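Local coordinates for oxetanocin-like protein (Pyrococcus furiosus, PDB 1XX7) that probably hydrolyses 2'-deoxyribonucleoside 5'-phosphates to deoxyribonucleosides and phosphate, as a metal-dependent homodimeric enzyme of the HD-domain superfamily, at residues A[70-75]-A[113-117]; A[41-45]-A[131-135]. One frame throughout, in Å; residues are numbered along the deposited sequence.

In the fold
One nickel ion draws ligands from both contacts. Contact 2 joins helices 38-58 and 123-145 and supplies H41 and D132; contact 1 joins helices 65-74 and 111-119 and supplies H75, with D76 next in the chain as the fourth protein ligand. The contact centres are about 12 Å apart. Around the metal, H75 NE2 comes within 3.8 Å of H41 NE2, and H75 CE1 packs on V45 CG1 at 3.7 Å. Both contacts also reach the second subunit, where Y43 OH of one chain hydrogen-bonds to I73 O of the other, tying contact 2 of one copy to contact 1 of its partner.

Contact 1 (A[70-75]-A[113-117]); sequences KIAIIH and LFEEY. With NI (nickel (II) ion), chain G.
The imidazole of H75 rests against the phenol ring of Y117, an example of a metal ligand flanked by a neighbouring helix. H75 CD2 lies over one face of the tyrosine, displaced toward its rim and 3.4 Å from Y117 CZ, while H75 CB sits 3.9 Å from the Y117 ring centroid in a CH-pi contact. The planes are inclined by 57°, so the rings are neither stacked nor T-shaped. H75 CG is held between its own backbone N and carbonyl carbon (chi1 89°), which folds the ring back until ND1 donates to A72 O at 2.7 Å. That bond, lying in the ring plane, fixes the rotation of the imidazole and directs NE2 to the nickel. In the HD-domain fold H75 is the histidine of the His-Asp pair that names the superfamily, and here segment 113-117 crosses helical residues 70-74 at 88°. Were Y117 replaced by an alanine, H75 CB and CD2 would probably lose the ring they rest on and face a gap. F114 offers its edge, CE1 meeting H75 O at 3.2 Å, and its CB takes I74 CD1 at 3.9 Å. I71 reaches two residues: CG2 touches Y117 CB at 3.7 Å and CG1 meets L113 CD2 at 3.8 Å. The other leucine methyl, L113 CD1, lies 3.6 Å from K70 CB, whose extended chain carries NZ to E54 of the second subunit.

Contact 2 (A[41-45]-A[131-135]); sequences HSYRV and ADKLD. With NI (nickel (II) ion), chain G.
A131 begins the contact with its methyl group, CB lying 3.6 Å from V45 O and also touching V45 CG1. One residue on, D132 has its carboxylate anti to the backbone N (chi1 -175°), a torsion that carries OD1 to the nickel at 2.0 Å. H41 NE2 binds the same ion at 2.2 Å, its ring plane turned 73° from the D132 carboxylate; the two ligand atoms are drawn close by the metal and form no hydrogen bond with each other. V45 CG2 packs against the backbone of the second ligand, 3.7 Å from D132 CA. H41 and D132 are the first and last ligands of the H...HD...D signature of the HD domain, which H75 and D76 complete. D135, one helical turn beyond the metal ligand, is a second-shell residue. Its OD2 accepts from H41 ND1 at the edge of the imidazole, which would help set the ring's rotation, though the modelled 2.4 Å is doubtfully short. The other oxygen, D135 OD1, receives R44 NE at 2.8 Å through its anti lone pair, in a salt bridge with a weaker second bond from NH2. A bend in the arginine chain (chi3 65°) also brings R44 NH2 within 3.1 Å of D135 O, another weak bond. K20 of the second subunit adds a further positive charge at D135 OD1, while R44 NH1 pairs with E142.

Contact 1 (A[70-75]-A[113-117])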
loop_
_atom_site.group_PDB
_atom_site.type_symbol
_atom_site.label_atom_id
_atom_site.label_comp_id
_atom_site.label_asym_id
_atom_site.label_seq_id
_atom_site.Cartn_x
_atom_site.Cartn_y
_atom_site.Cartn_z
ATOM N N LYS A 70 21.647 -22.431 7.949
ATOM C CA LYS A 70 20.415 -23.230 7.811
ATOM C C LYS A 70 19.376 -22.811 8.866
ATOM O O LYS A 70 18.193 -22.702 8.576
ATOM C CB LYS A 70 20.663 -24.718 7.952
ATOM C CG LYS A 70 21.429 -25.403 6.860
ATOM C CD LYS A 70 21.584 -26.873 7.205
ATOM C CE LYS A 70 22.380 -27.626 6.178
ATOM N NZ LYS A 70 22.210 -29.134 6.306
ATOM N N ILE A 71 19.837 -22.569 10.088
ATOM C CA ILE A 71 18.934 -22.201 11.188
ATOM C C ILE A 71 18.257 -20.859 10.915
ATOM O O ILE A 71 17.076 -20.720 11.134
ATOM C CB ILE A 71 19.679 -22.124 12.545
ATOM C CG1 ILE A 71 20.151 -23.518 13.000
ATOM C CG2 ILE A 71 18.797 -21.441 13.621
ATOM C CD1 ILE A 71 21.188 -23.481 14.144
ATOM N N ALA A 72 19.045 -19.883 10.463
ATOM C CA ALA A 72 18.559 -18.568 10.136
ATOM C C ALA A 72 17.443 -18.594 9.056
ATOM O O ALA A 72 16.467 -17.862 9.156
ATOM C CB ALA A 72 19.694 -17.721 9.674
ATOM N N ILE A 73 17.627 -19.456 8.065
ATOM C CA ILE A 73 16.693 -19.687 6.989
ATOM C C ILE A 73 15.406 -20.323 7.451
ATOM O O ILE A 73 14.319 -19.870 7.051
ATOM C CB ILE A 73 17.328 -20.510 5.844
ATOM C CG1 ILE A 73 18.377 -19.677 5.142
ATOM C CG2 ILE A 73 16.256 -20.925 4.795
ATOM C CD1 ILE A 73 19.341 -20.511 4.325
ATOM N N ILE A 74 15.492 -21.328 8.311
ATOM C CA ILE A 74 14.265 -22.048 8.721
ATOM C C ILE A 74 13.599 -21.446 9.972
ATOM O O ILE A 74 12.502 -21.818 10.318
ATOM C CB ILE A 74 14.514 -23.564 8.887
ATOM C CG1 ILE A 74 15.535 -23.859 9.988
ATOM C CG2 ILE A 74 15.021 -24.177 7.534
ATOM C CD1 ILE A 74 14.994 -23.946 11.364
ATOM N N HIS A 75 14.248 -20.494 10.639
ATOM C CA HIS A 75 13.857 -20.207 12.016
ATOM C C HIS A 75 12.421 -19.656 12.204
ATOM O O HIS A 75 11.791 -19.934 13.230
ATOM C CB HIS A 75 14.896 -19.354 12.699
ATOM C CG HIS A 75 14.672 -17.899 12.535
ATOM N ND1 HIS A 75 15.033 -17.221 11.397
ATOM C CD2 HIS A 75 14.078 -16.998 13.346
ATOM C CE1 HIS A 75 14.671 -15.957 11.508
ATOM N NE2 HIS A 75 14.106 -15.788 12.687
ATOM N N LEU A 113 17.100 -28.330 14.299
ATOM C CA LEU A 113 17.603 -26.978 13.988
ATOM C C LEU A 113 16.732 -25.887 14.587
ATOM O O LEU A 113 17.264 -24.932 15.161
ATOM C CB LEU A 113 17.727 -26.747 12.475
ATOM C CG LEU A 113 18.866 -27.447 11.712
ATOM C CD1 LEU A 113 18.910 -26.851 10.325
ATOM C CD2 LEU A 113 20.225 -27.311 12.372
ATOM N N PHE A 114 15.406 -26.027 14.459
ATOM C CA PHE A 114 14.473 -25.076 15.097
ATOM C C PHE A 114 14.494 -25.203 16.649
ATOM O O PHE A 114 14.312 -24.196 17.351
ATOM C CB PHE A 114 13.057 -25.222 14.557
ATOM C CG PHE A 114 12.057 -24.297 15.209
ATOM C CD1 PHE A 114 12.034 -22.937 14.897
ATOM C CD2 PHE A 114 11.157 -24.775 16.156
ATOM C CE1 PHE A 114 11.121 -22.074 15.507
ATOM C CE2 PHE A 114 10.241 -23.905 16.776
ATOM C CZ PHE A 114 10.221 -22.552 16.441
ATOM N N GLU A 115 14.750 -26.420 17.173
ATOM C CA GLU A 115 14.998 -26.601 18.624
ATOM C C GLU A 115 16.214 -25.792 19.063
ATOM O O GLU A 115 16.162 -25.124 20.103
ATOM C CB GLU A 115 15.162 -28.093 19.029
ATOM N N GLU A 116 17.304 -25.843 18.280
ATOM C CA GLU A 116 18.510 -25.099 18.630
ATOM C C GLU A 116 18.236 -23.605 18.671
ATOM O O GLU A 116 18.769 -22.869 19.524
ATOM C CB GLU A 116 19.649 -25.344 17.630
ATOM C CG GLU A 116 20.517 -26.554 17.952
ATOM C CD GLU A 116 21.810 -26.603 17.183
ATOM O OE1 GLU A 116 22.647 -25.680 17.250
ATOM O OE2 GLU A 116 22.027 -27.627 16.566
ATOM N N TYR A 117 17.463 -23.138 17.691
ATOM C CA TYR A 117 17.109 -21.723 17.626
ATOM C C TYR A 117 16.269 -21.394 18.883
ATOM O O TYR A 117 16.595 -20.435 19.636
ATOM C CB TYR A 117 16.345 -21.350 16.330
ATOM C CG TYR A 117 15.856 -19.927 16.387
ATOM C CD1 TYR A 117 16.750 -18.891 16.280
ATOM C CD2 TYR A 117 14.521 -19.621 16.649
ATOM C CE1 TYR A 117 16.364 -17.615 16.365
ATOM C CE2 TYR A 117 14.108 -18.275 16.756
ATOM C CZ TYR A 117 15.063 -17.295 16.616
ATOM O OH TYR A 117 14.767 -15.958 16.685
HETATM NI NI NI G . 12.766 -14.044 13.438
#

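Contact 2 (A[41-45]-A[131-135])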
loop_
_atom_site.group_PDB
_atom_site.type_symbol
_atom_site.label_atom_id
_atom_site.label_comp_id
_atom_site.label_asym_id
_atom_site.label_seq_id
_atom_site.Cartn_x
_atom_site.Cartn_y
_atom_site.Cartn_z
ATOM N N HIS A 41 12.357 -9.958 6.897
ATOM C CA HIS A 41 12.972 -10.124 8.170
ATOM C C HIS A 41 13.984 -11.245 8.170
ATOM O O HIS A 41 15.111 -11.041 8.600
ATOM C CB HIS A 41 11.882 -10.452 9.201
ATOM C CG HIS A 41 12.411 -11.000 10.460
ATOM N ND1 HIS A 41 13.290 -10.304 11.255
ATOM C CD2 HIS A 41 12.209 -12.192 11.071
ATOM C CE1 HIS A 41 13.596 -11.029 12.316
ATOM N NE2 HIS A 41 12.945 -12.169 12.236
ATOM N N SER A 42 13.548 -12.413 7.704
ATOM C CA SER A 42 14.352 -13.623 7.672
ATOM C C SER A 42 15.552 -13.563 6.753
ATOM O O SER A 42 16.601 -14.177 7.062
ATOM C CB SER A 42 13.508 -14.831 7.270
ATOM O OG SER A 42 12.533 -15.102 8.229
ATOM N N TYR A 43 15.402 -12.849 5.642
ATOM C CA TYR A 43 16.530 -12.503 4.795
ATOM C C TYR A 43 17.649 -11.782 5.549
ATOM O O TYR A 43 18.845 -12.169 5.436
ATOM C CB TYR A 43 16.138 -11.623 3.596
ATOM C CG TYR A 43 17.396 -11.182 2.928
ATOM C CD1 TYR A 43 18.169 -12.107 2.212
ATOM C CD2 TYR A 43 17.893 -9.940 3.116
ATOM C CE1 TYR A 43 19.381 -11.752 1.661
ATOM C CE2 TYR A 43 19.131 -9.565 2.563
ATOM C CZ TYR A 43 19.853 -10.500 1.836
ATOM O OH TYR A 43 21.066 -10.196 1.299
ATOM N N ARG A 44 17.310 -10.690 6.247
ATOM C CA ARG A 44 18.364 -9.907 6.937
ATOM C C ARG A 44 18.918 -10.629 8.166
ATOM O O ARG A 44 20.096 -10.435 8.529
ATOM C CB ARG A 44 17.960 -8.476 7.283
ATOM C CG ARG A 44 19.186 -7.605 7.487
ATOM C CD ARG A 44 18.929 -6.141 7.514
ATOM N NE ARG A 44 18.122 -5.772 8.659
ATOM C CZ ARG A 44 17.778 -4.529 8.977
ATOM N NH1 ARG A 44 18.255 -3.499 8.292
ATOM N NH2 ARG A 44 17.003 -4.322 10.025
ATOM N N VAL A 45 18.102 -11.468 8.787
ATOM C CA VAL A 45 18.592 -12.350 9.871
ATOM C C VAL A 45 19.735 -13.295 9.332
ATOM O O VAL A 45 20.778 -13.436 9.988
ATOM C CB VAL A 45 17.440 -13.182 10.537
ATOM C CG1 VAL A 45 17.986 -14.237 11.501
ATOM C CG2 VAL A 45 16.498 -12.269 11.279
ATOM N N ALA A 131 21.124 -12.443 15.989
ATOM C CA ALA A 131 20.875 -11.835 14.668
ATOM C C ALA A 131 19.416 -11.408 14.518
ATOM O O ALA A 131 19.107 -10.388 13.965
ATOM C CB ALA A 131 21.252 -12.839 13.552
ATOM N N ASP A 132 18.529 -12.258 14.992
ATOM C CA ASP A 132 17.111 -12.018 14.936
ATOM C C ASP A 132 16.666 -10.739 15.694
ATOM O O ASP A 132 15.894 -9.901 15.182
ATOM C CB ASP A 132 16.430 -13.247 15.497
ATOM C CG ASP A 132 14.943 -13.171 15.376
ATOM O OD1 ASP A 132 14.428 -13.240 14.266
ATOM O OD2 ASP A 132 14.277 -13.016 16.395
ATOM N N LYS A 133 17.184 -10.612 16.913
ATOM C CA LYS A 133 16.960 -9.448 17.745
ATOM C C LYS A 133 17.593 -8.212 17.188
ATOM O O LYS A 133 17.016 -7.136 17.276
ATOM C CB LYS A 133 17.449 -9.742 19.166
ATOM C CG LYS A 133 16.502 -10.740 19.876
ATOM C CD LYS A 133 17.135 -11.391 21.082
ATOM C CE LYS A 133 16.145 -12.328 21.792
ATOM N NZ LYS A 133 14.768 -11.703 21.849
ATOM N N LEU A 134 18.779 -8.348 16.604
ATOM C CA LEU A 134 19.437 -7.206 15.945
ATOM C C LEU A 134 18.686 -6.698 14.716
ATOM O O LEU A 134 18.596 -5.510 14.519
ATOM C CB LEU A 134 20.868 -7.542 15.577
ATOM C CG LEU A 134 21.794 -7.737 16.790
ATOM C CD1 LEU A 134 23.203 -7.949 16.293
ATOM C CD2 LEU A 134 21.735 -6.582 17.762
ATOM N N ASP A 135 18.174 -7.603 13.886
ATOM C CA ASP A 135 17.355 -7.203 12.768
ATOM C C ASP A 135 16.143 -6.351 13.258
ATOM O O ASP A 135 15.876 -5.292 12.714
ATOM C CB ASP A 135 16.834 -8.411 12.013
ATOM C CG ASP A 135 15.810 -8.029 10.977
ATOM O OD1 ASP A 135 16.170 -7.358 9.972
ATOM O OD2 ASP A 135 14.641 -8.373 11.192
HETATM NI NI NI G . 12.766 -14.044 13.438
#